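Local atomic coordinates of beta-N-acetylglucosaminidase (Thermotoga maritima, PDB entry 3WO8), a protein that probably hydrolyses terminal non-reducing N-acetyl-D-hexosamine residues from N-acetyl-beta-D-hexosaminides, as a glycoside hydrolase of family 3. Residues V215-A220 against I247-L252; K237-V242 against L277-N282; G375-Q380 against T460-I465. All coordinates share one frame; numbering follows the deposited sequence.

Interaction 1: V215-A220 against I247-L252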
loop_
_atom_site.group_PDB
_atom_site.type_symbol
_atom_site.label_atom_id
_atom_site.label_comp_id
_atom_site.label_asym_id
_atom_site.label_seq_id
_atom_site.Cartn_x
_atom_site.Cartn_y
_atom_site.Cartn_z
ATOM N N VAL B 215 -5.193 19.046 17.149
ATOM C CA VAL B 215 -5.119 19.476 15.750
ATOM C C VAL B 215 -4.094 20.590 15.368
ATOM O O VAL B 215 -3.701 21.424 16.198
ATOM C CB VAL B 215 -6.531 19.976 15.384
ATOM C CG1 VAL B 215 -6.552 20.766 14.100
ATOM C CG2 VAL B 215 -7.506 18.799 15.328
ATOM N N THR B 216 -3.688 20.607 14.090
ATOM C CA THR B 216 -3.052 21.790 13.492
ATOM C C THR B 216 -3.911 22.439 12.407
ATOM O O THR B 216 -4.843 21.828 11.880
ATOM C CB THR B 216 -1.696 21.512 12.853
ATOM O OG1 THR B 216 -1.892 21.090 11.510
ATOM C CG2 THR B 216 -0.932 20.475 13.608
ATOM N N VAL B 217 -3.572 23.692 12.089
ATOM C CA VAL B 217 -4.329 24.520 11.137
ATOM C C VAL B 217 -3.450 25.102 10.026
ATOM O O VAL B 217 -2.398 25.690 10.284
ATOM C CB VAL B 217 -5.006 25.707 11.830
ATOM C CG1 VAL B 217 -5.811 26.503 10.830
ATOM C CG2 VAL B 217 -5.930 25.218 12.927
ATOM N N MET B 218 -3.885 24.930 8.789
ATOM C CA MET B 218 -3.166 25.516 7.690
ATOM C C MET B 218 -3.962 26.705 7.181
ATOM O O MET B 218 -5.197 26.722 7.062
ATOM C CB MET B 218 -2.904 24.513 6.569
ATOM C CG MET B 218 -2.204 25.081 5.340
ATOM S SD MET B 218 -2.067 23.938 3.937
ATOM C CE MET B 218 -0.615 23.046 4.469
ATOM N N THR B 219 -3.191 27.689 6.829
ATOM C CA THR B 219 -3.685 28.978 6.489
ATOM C C THR B 219 -4.048 29.031 4.992
ATOM O O THR B 219 -3.457 28.312 4.168
ATOM C CB THR B 219 -2.559 29.925 6.900
ATOM O OG1 THR B 219 -3.110 31.064 7.532
ATOM C CG2 THR B 219 -1.690 30.262 5.732
ATOM N N ALA B 220 -5.046 29.828 4.637
ATOM C CA ALA B 220 -5.354 30.065 3.212
ATOM C C ALA B 220 -4.589 31.264 2.575
ATOM O O ALA B 220 -4.426 32.306 3.223
ATOM C CB ALA B 220 -6.831 30.275 3.032
ATOM N N ILE B 247 -11.561 32.601 18.336
ATOM C CA ILE B 247 -11.861 31.158 18.388
ATOM C C ILE B 247 -11.272 30.514 19.622
ATOM O O ILE B 247 -11.922 29.684 20.262
ATOM C CB ILE B 247 -11.320 30.407 17.156
ATOM C CG1 ILE B 247 -12.310 30.530 16.004
ATOM C CG2 ILE B 247 -11.101 28.928 17.482
ATOM C CD1 ILE B 247 -11.687 30.304 14.643
ATOM N N GLY B 248 -10.033 30.869 19.915
ATOM C CA GLY B 248 -9.360 30.378 21.093
ATOM C C GLY B 248 -8.105 29.578 20.866
ATOM O O GLY B 248 -7.430 29.183 21.827
ATOM N N PHE B 249 -7.766 29.367 19.599
ATOM C CA PHE B 249 -6.820 28.342 19.225
ATOM C C PHE B 249 -5.403 28.785 19.480
ATOM O O PHE B 249 -4.957 29.727 18.856
ATOM C CB PHE B 249 -7.002 27.993 17.745
ATOM C CG PHE B 249 -5.996 26.996 17.244
ATOM C CD1 PHE B 249 -6.037 25.689 17.683
ATOM C CD2 PHE B 249 -4.981 27.384 16.388
ATOM C CE1 PHE B 249 -5.095 24.777 17.278
ATOM C CE2 PHE B 249 -4.030 26.484 15.982
ATOM C CZ PHE B 249 -4.098 25.175 16.411
ATOM N N ASP B 250 -4.690 28.097 20.367
ATOM C CA ASP B 250 -3.285 28.449 20.658
ATOM C C ASP B 250 -2.284 27.390 20.215
ATOM O O ASP B 250 -1.106 27.428 20.604
ATOM C CB ASP B 250 -3.080 28.760 22.143
ATOM C CG ASP B 250 -3.282 27.560 23.023
ATOM O OD1 ASP B 250 -4.014 26.651 22.597
ATOM O OD2 ASP B 250 -2.727 27.536 24.141
ATOM N N GLY B 251 -2.759 26.474 19.367
ATOM C CA GLY B 251 -1.928 25.399 18.813
ATOM C C GLY B 251 -1.209 25.793 17.539
ATOM O O GLY B 251 -1.031 26.954 17.270
ATOM N N LEU B 252 -0.846 24.802 16.736
ATOM C CA LEU B 252 0.036 24.963 15.567
ATOM C C LEU B 252 -0.641 25.582 14.359
ATOM O O LEU B 252 -1.672 25.128 13.894
ATOM C CB LEU B 252 0.604 23.616 15.178
ATOM C CG LEU B 252 1.922 23.618 14.441
ATOM C CD1 LEU B 252 2.990 24.352 15.220
ATOM C CD2 LEU B 252 2.385 22.186 14.249
#

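Interaction 2: K237-V242 against L277-N282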
loop_
_atom_site.group_PDB
_atom_site.type_symbol
_atom_site.label_atom_id
_atom_site.label_comp_id
_atom_site.label_asym_id
_atom_site.label_seq_id
_atom_site.Cartn_x
_atom_site.Cartn_y
_atom_site.Cartn_z
ATOM N N LYS B 237 -4.903 40.310 11.564
ATOM C CA LYS B 237 -6.341 40.333 11.776
ATOM C C LYS B 237 -7.014 38.981 11.673
ATOM O O LYS B 237 -8.081 38.805 12.241
ATOM C CB LYS B 237 -7.044 41.283 10.810
ATOM C CG LYS B 237 -7.001 42.726 11.271
ATOM C CD LYS B 237 -7.680 43.692 10.313
ATOM C CE LYS B 237 -7.249 45.131 10.614
ATOM N NZ LYS B 237 -7.371 45.999 9.417
ATOM N N ILE B 238 -6.435 38.034 10.938
ATOM C CA ILE B 238 -7.063 36.709 10.780
ATOM C C ILE B 238 -6.374 35.702 11.705
ATOM O O ILE B 238 -6.983 35.102 12.559
ATOM C CB ILE B 238 -7.073 36.265 9.307
ATOM C CG1 ILE B 238 -8.018 37.166 8.515
ATOM C CG2 ILE B 238 -7.555 34.828 9.151
ATOM C CD1 ILE B 238 -7.900 37.026 7.021
ATOM N N ILE B 239 -5.078 35.556 11.590
ATOM C CA ILE B 239 -4.386 34.598 12.446
ATOM C C ILE B 239 -4.459 34.952 13.957
ATOM O O ILE B 239 -4.766 34.093 14.772
ATOM C CB ILE B 239 -2.919 34.421 12.004
ATOM C CG1 ILE B 239 -2.880 33.842 10.576
ATOM C CG2 ILE B 239 -2.164 33.555 13.003
ATOM C CD1 ILE B 239 -1.489 33.512 10.060
ATOM N N THR B 240 -4.162 36.194 14.348
ATOM C CA THR B 240 -4.353 36.580 15.750
ATOM C C THR B 240 -5.808 36.930 16.124
ATOM O O THR B 240 -6.355 36.400 17.086
ATOM C CB THR B 240 -3.445 37.717 16.164
ATOM O OG1 THR B 240 -2.119 37.209 16.261
ATOM C CG2 THR B 240 -3.862 38.229 17.543
ATOM N N ASP B 241 -6.450 37.803 15.375
ATOM C CA ASP B 241 -7.745 38.305 15.844
ATOM C C ASP B 241 -8.864 37.289 15.690
ATOM O O ASP B 241 -9.503 36.945 16.676
ATOM C CB ASP B 241 -8.083 39.700 15.250
ATOM C CG ASP B 241 -7.013 40.786 15.626
ATOM O OD1 ASP B 241 -6.244 40.640 16.609
ATOM O OD2 ASP B 241 -6.919 41.784 14.902
ATOM N N VAL B 242 -9.095 36.782 14.486
ATOM C CA VAL B 242 -10.149 35.755 14.309
ATOM C C VAL B 242 -9.804 34.341 14.852
ATOM O O VAL B 242 -10.710 33.614 15.287
ATOM C CB VAL B 242 -10.618 35.645 12.854
ATOM C CG1 VAL B 242 -9.562 34.965 12.024
ATOM C CG2 VAL B 242 -11.908 34.851 12.745
ATOM N N LEU B 277 4.929 35.318 10.736
ATOM C CA LEU B 277 5.307 35.094 12.130
ATOM C C LEU B 277 4.690 36.115 13.104
ATOM O O LEU B 277 4.205 35.764 14.188
ATOM C CB LEU B 277 6.819 35.101 12.265
ATOM C CG LEU B 277 7.542 33.841 11.781
ATOM C CD1 LEU B 277 9.049 34.039 11.814
ATOM C CD2 LEU B 277 7.211 32.641 12.644
ATOM N N ASN B 278 4.694 37.378 12.689
ATOM C CA ASN B 278 4.107 38.468 13.471
ATOM C C ASN B 278 2.595 38.391 13.523
ATOM O O ASN B 278 2.006 38.869 14.489
ATOM C CB ASN B 278 4.555 39.850 12.951
ATOM C CG ASN B 278 6.050 40.101 13.168
ATOM O OD1 ASN B 278 6.686 39.491 14.051
ATOM N ND2 ASN B 278 6.623 40.979 12.355
ATOM N N ALA B 279 1.969 37.786 12.512
ATOM C CA ALA B 279 0.529 37.580 12.542
ATOM C C ALA B 279 0.144 36.500 13.565
ATOM O O ALA B 279 -1.030 36.351 13.928
ATOM C CB ALA B 279 0.008 37.224 11.156
ATOM N N GLY B 280 1.147 35.757 14.034
ATOM C CA GLY B 280 0.963 34.649 14.983
ATOM C C GLY B 280 1.004 33.269 14.335
ATOM O O GLY B 280 0.442 32.324 14.855
ATOM N N GLY B 281 1.614 33.162 13.164
ATOM C CA GLY B 281 1.691 31.895 12.468
ATOM C C GLY B 281 2.950 31.270 12.998
ATOM O O GLY B 281 3.853 31.984 13.394
ATOM N N ASN B 282 3.019 29.950 13.017
ATOM C CA ASN B 282 4.126 29.294 13.653
ATOM C C ASN B 282 5.082 28.686 12.670
ATOM O O ASN B 282 6.275 28.974 12.724
ATOM C CB ASN B 282 3.618 28.200 14.589
ATOM C CG ASN B 282 2.650 28.725 15.629
ATOM O OD1 ASN B 282 1.503 28.297 15.693
ATOM N ND2 ASN B 282 3.114 29.639 16.448
#

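Interaction 3: G375-Q380 against T460-I465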
loop_
_atom_site.group_PDB
_atom_site.type_symbol
_atom_site.label_atom_id
_atom_site.label_comp_id
_atom_site.label_asym_id
_atom_site.label_seq_id
_atom_site.Cartn_x
_atom_site.Cartn_y
_atom_site.Cartn_z
ATOM N N GLY B 375 11.881 -10.551 -10.827
ATOM C CA GLY B 375 11.965 -9.935 -12.152
ATOM C C GLY B 375 11.773 -8.437 -12.185
ATOM O O GLY B 375 12.561 -7.705 -12.789
ATOM N N GLY B 376 10.733 -7.943 -11.542
ATOM C CA GLY B 376 10.513 -6.492 -11.518
ATOM C C GLY B 376 11.670 -5.796 -10.802
ATOM O O GLY B 376 12.021 -4.626 -11.077
ATOM N N ASP B 377 12.257 -6.558 -9.880
ATOM C CA ASP B 377 13.377 -6.134 -9.085
ATOM C C ASP B 377 14.625 -5.944 -9.929
ATOM O O ASP B 377 15.327 -4.941 -9.839
ATOM C CB ASP B 377 13.626 -7.164 -7.978
ATOM C CG ASP B 377 12.672 -7.022 -6.757
ATOM O OD1 ASP B 377 11.790 -6.115 -6.695
ATOM O OD2 ASP B 377 12.853 -7.859 -5.828
ATOM N N TYR B 378 14.908 -6.902 -10.786
ATOM C CA TYR B 378 16.055 -6.758 -11.639
ATOM C C TYR B 378 15.872 -5.575 -12.561
ATOM O O TYR B 378 16.797 -4.776 -12.733
ATOM C CB TYR B 378 16.299 -8.003 -12.462
ATOM C CG TYR B 378 16.488 -9.255 -11.693
ATOM C CD1 TYR B 378 17.093 -9.253 -10.465
ATOM C CD2 TYR B 378 16.060 -10.474 -12.216
ATOM C CE1 TYR B 378 17.245 -10.433 -9.739
ATOM C CE2 TYR B 378 16.230 -11.668 -11.534
ATOM C CZ TYR B 378 16.823 -11.642 -10.288
ATOM O OH TYR B 378 16.989 -12.820 -9.594
ATOM N N ASP B 379 14.686 -5.435 -13.144
ATOM C CA ASP B 379 14.393 -4.256 -13.988
ATOM C C ASP B 379 14.713 -2.923 -13.307
ATOM O O ASP B 379 15.064 -1.925 -13.951
ATOM C CB ASP B 379 12.929 -4.216 -14.372
ATOM C CG ASP B 379 12.533 -5.315 -15.289
ATOM O OD1 ASP B 379 13.407 -6.033 -15.807
ATOM O OD2 ASP B 379 11.307 -5.465 -15.507
ATOM N N GLN B 380 14.571 -2.914 -11.998
ATOM C CA GLN B 380 14.702 -1.684 -11.215
ATOM C C GLN B 380 16.155 -1.275 -10.860
ATOM O O GLN B 380 16.414 -0.147 -10.417
ATOM C CB GLN B 380 13.871 -1.838 -9.961
ATOM C CG GLN B 380 12.961 -0.665 -9.691
ATOM C CD GLN B 380 12.155 -0.970 -8.468
ATOM O OE1 GLN B 380 11.499 -2.038 -8.414
ATOM N NE2 GLN B 380 12.231 -0.088 -7.442
ATOM N N THR B 460 16.845 -9.595 -3.584
ATOM C CA THR B 460 16.797 -8.885 -4.830
ATOM C C THR B 460 16.136 -7.526 -4.666
ATOM O O THR B 460 16.125 -6.751 -5.604
ATOM C CB THR B 460 15.957 -9.660 -5.827
ATOM O OG1 THR B 460 14.656 -9.859 -5.278
ATOM C CG2 THR B 460 16.620 -11.028 -6.122
ATOM N N LYS B 461 15.627 -7.223 -3.472
ATOM C CA LYS B 461 14.886 -6.004 -3.272
ATOM C C LYS B 461 15.696 -4.722 -3.488
ATOM O O LYS B 461 16.882 -4.639 -3.193
ATOM C CB LYS B 461 14.150 -5.962 -1.907
ATOM C CG LYS B 461 13.231 -7.147 -1.559
ATOM C CD LYS B 461 12.254 -7.610 -2.627
ATOM C CE LYS B 461 10.847 -7.099 -2.384
ATOM N NZ LYS B 461 10.033 -7.613 -3.513
ATOM N N PRO B 462 15.043 -3.721 -4.062
ATOM C CA PRO B 462 15.749 -2.513 -4.278
ATOM C C PRO B 462 16.514 -2.040 -3.067
ATOM O O PRO B 462 17.693 -1.706 -3.190
ATOM C CB PRO B 462 14.633 -1.550 -4.649
ATOM C CG PRO B 462 13.809 -2.415 -5.544
ATOM C CD PRO B 462 13.808 -3.769 -4.863
ATOM N N ILE B 463 15.865 -2.031 -1.909
ATOM C CA ILE B 463 16.461 -1.429 -0.712
ATOM C C ILE B 463 17.816 -2.061 -0.383
ATOM O O ILE B 463 18.772 -1.394 -0.002
ATOM C CB ILE B 463 15.506 -1.469 0.495
ATOM C CG1 ILE B 463 16.055 -0.656 1.673
ATOM C CG2 ILE B 463 15.300 -2.891 0.939
ATOM C CD1 ILE B 463 16.694 0.667 1.311
ATOM N N SER B 464 17.927 -3.350 -0.602
ATOM C CA SER B 464 19.169 -4.027 -0.246
ATOM C C SER B 464 20.287 -3.586 -1.147
ATOM O O SER B 464 21.350 -3.261 -0.685
ATOM C CB SER B 464 18.962 -5.532 -0.287
ATOM O OG SER B 464 17.835 -5.855 0.546
ATOM N N ILE B 465 20.020 -3.546 -2.445
ATOM C CA ILE B 465 20.989 -3.061 -3.451
ATOM C C ILE B 465 21.332 -1.587 -3.192
ATOM O O ILE B 465 22.492 -1.219 -3.204
ATOM C CB ILE B 465 20.457 -3.267 -4.896
ATOM C CG1 ILE B 465 20.293 -4.751 -5.167
ATOM C CG2 ILE B 465 21.427 -2.725 -5.913
ATOM C CD1 ILE B 465 19.935 -5.129 -6.577
HETATM O O HOH W 1 9.462 -4.725 -5.114
HETATM O O HOH W 2 16.374 -4.155 -6.880
#

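Interaction 1: V215-A220 against I247-L252
V217 meets F249 and L252 through different parts: its backbone N gives a hydrogen bond to L252 O (3.0 Å), and its side chain lies over the F249 ring. Followed outward, V217 CB stays 4.0 Å from L252 O, and the branch CG2 then reaches F249, 3.8 Å from CE2. This methyl stands 4.1 Å from the ring centroid and 23° off the ring normal, which meets the geometry of a CH-pi contact, although it is displaced toward the rim. The opposite face of the same ring is covered by G251 N, 3.4 Å above its plane, so the phenyl group is sandwiched between the methyl and its own chain. With CG anti to the backbone N (chi1 176°), F249 carries its ring back toward the strand, where CZ comes within 3.8 Å of V215 O. T216 and L252 lie alongside one another, T216 CG2 3.8 Å from L252 CD2. The bond at V217 is parallel-sheet pairing in the TIM barrel: V217 also bonds to I254, and strand 216-219 lies between strands 167-173 and 253-257. L209 of helix 203-211 packs on V217 and F249, while Y323 of helix 310-326 touches T216 and F249.

Interaction 2: K237-V242 against L277-N282
The backbones come nearest where I239 faces A279 and T240 faces G280, each pair 5.7 Å apart between CA atoms, with the side of helix 236-247 set against the C-terminal end of helix 269-279. The A279 carbonyl is the focus. T240 OG1 donates a hydrogen bond to A279 O at 2.7 Å, approaching at a C=O...donor angle of 126° and from above the carbonyl plane, 52° out of it. The T240 torsion explains this approach: OG1 is anti to its own carbonyl carbon and beside the backbone N (chi1 -72°), which turns the hydroxyl across to the other helix. An alanine here would remove the hydroxyl and is likely to leave A279 O without this hydrogen bond from the neighbouring helix. I239 packs alongside, its CB 4.1 Å from A279 CB, while its branch CG2 lies against the peptide oxygens of A279 and G280. The helix end is a Schellman motif: G280 takes positive phi, and two bonds run back into the last turn, among them G280 N to L277 O at 3.1 Å. A CB on G280 would sit tight against T240 OG1 and I239 CG2 and would collide with the carbonyl oxygen of A279, so the absent side chain suits both the turn and the neighbour. Both helices belong to the outer layer of the TIM barrel, and the turn at G280 and G281 leads toward strand 283-286. R244, farther along helix 236-247, donates from NH2 to G280 O and to N282 OD1.

Interaction 3: G375-Q380 against T460-I465
Polar contacts centre on D377, whose OD2 accepts a hydrogen bond from T460 OG1 at 2.7 Å through its anti lone pair. The two side chains cross at about a right angle. K461 adds a long salt bridge, NZ to D377 OD2 at 3.7 Å; a bend at chi2 (-47°) lays its CD close to the same oxygen, and a second bend at chi3 directs CE and NZ. The stronger partner of that ammonium is G78 O of the second subunit, across the dimer interface.

Of two bridging waters, one donates to D377 OD1 and accepts a weak bond from K461 NZ. The other donates to both D377 O and T460 O, joining the two backbones. K461 is the N-cap residue of helix 462-471, so D377 of helix 374-385 meets that helix at its start; both helices belong to the C-terminal alpha/beta domain with its six-stranded mixed sheet.

Van der Waals packing is added by Y378 and Q380, both later than D377 in helix 374-385. T460 CG2 lies obliquely to the Y378 ring, 3.7 Å from CE1. The Q380 amide crosses the P462 ring, NE2 3.4 Å from CG, and Y54 of helix 53-66 touches both residues.

From the N terminus, strand 216-219 comes first, then helix 236-247, whose end leads into 247-252; there interaction 1 closes its loop. Interaction 2 has already opened at 237-242 and closes at 277-282, so the two cross instead of nesting. Their centres are about 10 Å apart and they touch, for example L252 CA against N282 OD1 at 3.6 Å. Together they tie consecutive strand-and-helix units of the TIM barrel. Interaction 3 opens only at 375-380 and closes at 460-465, in series with both, joining two helices of the C-terminal domain. Its centre lies about 43 Å and about 49 Å from those of interactions 1 and 2, across the chain's centre.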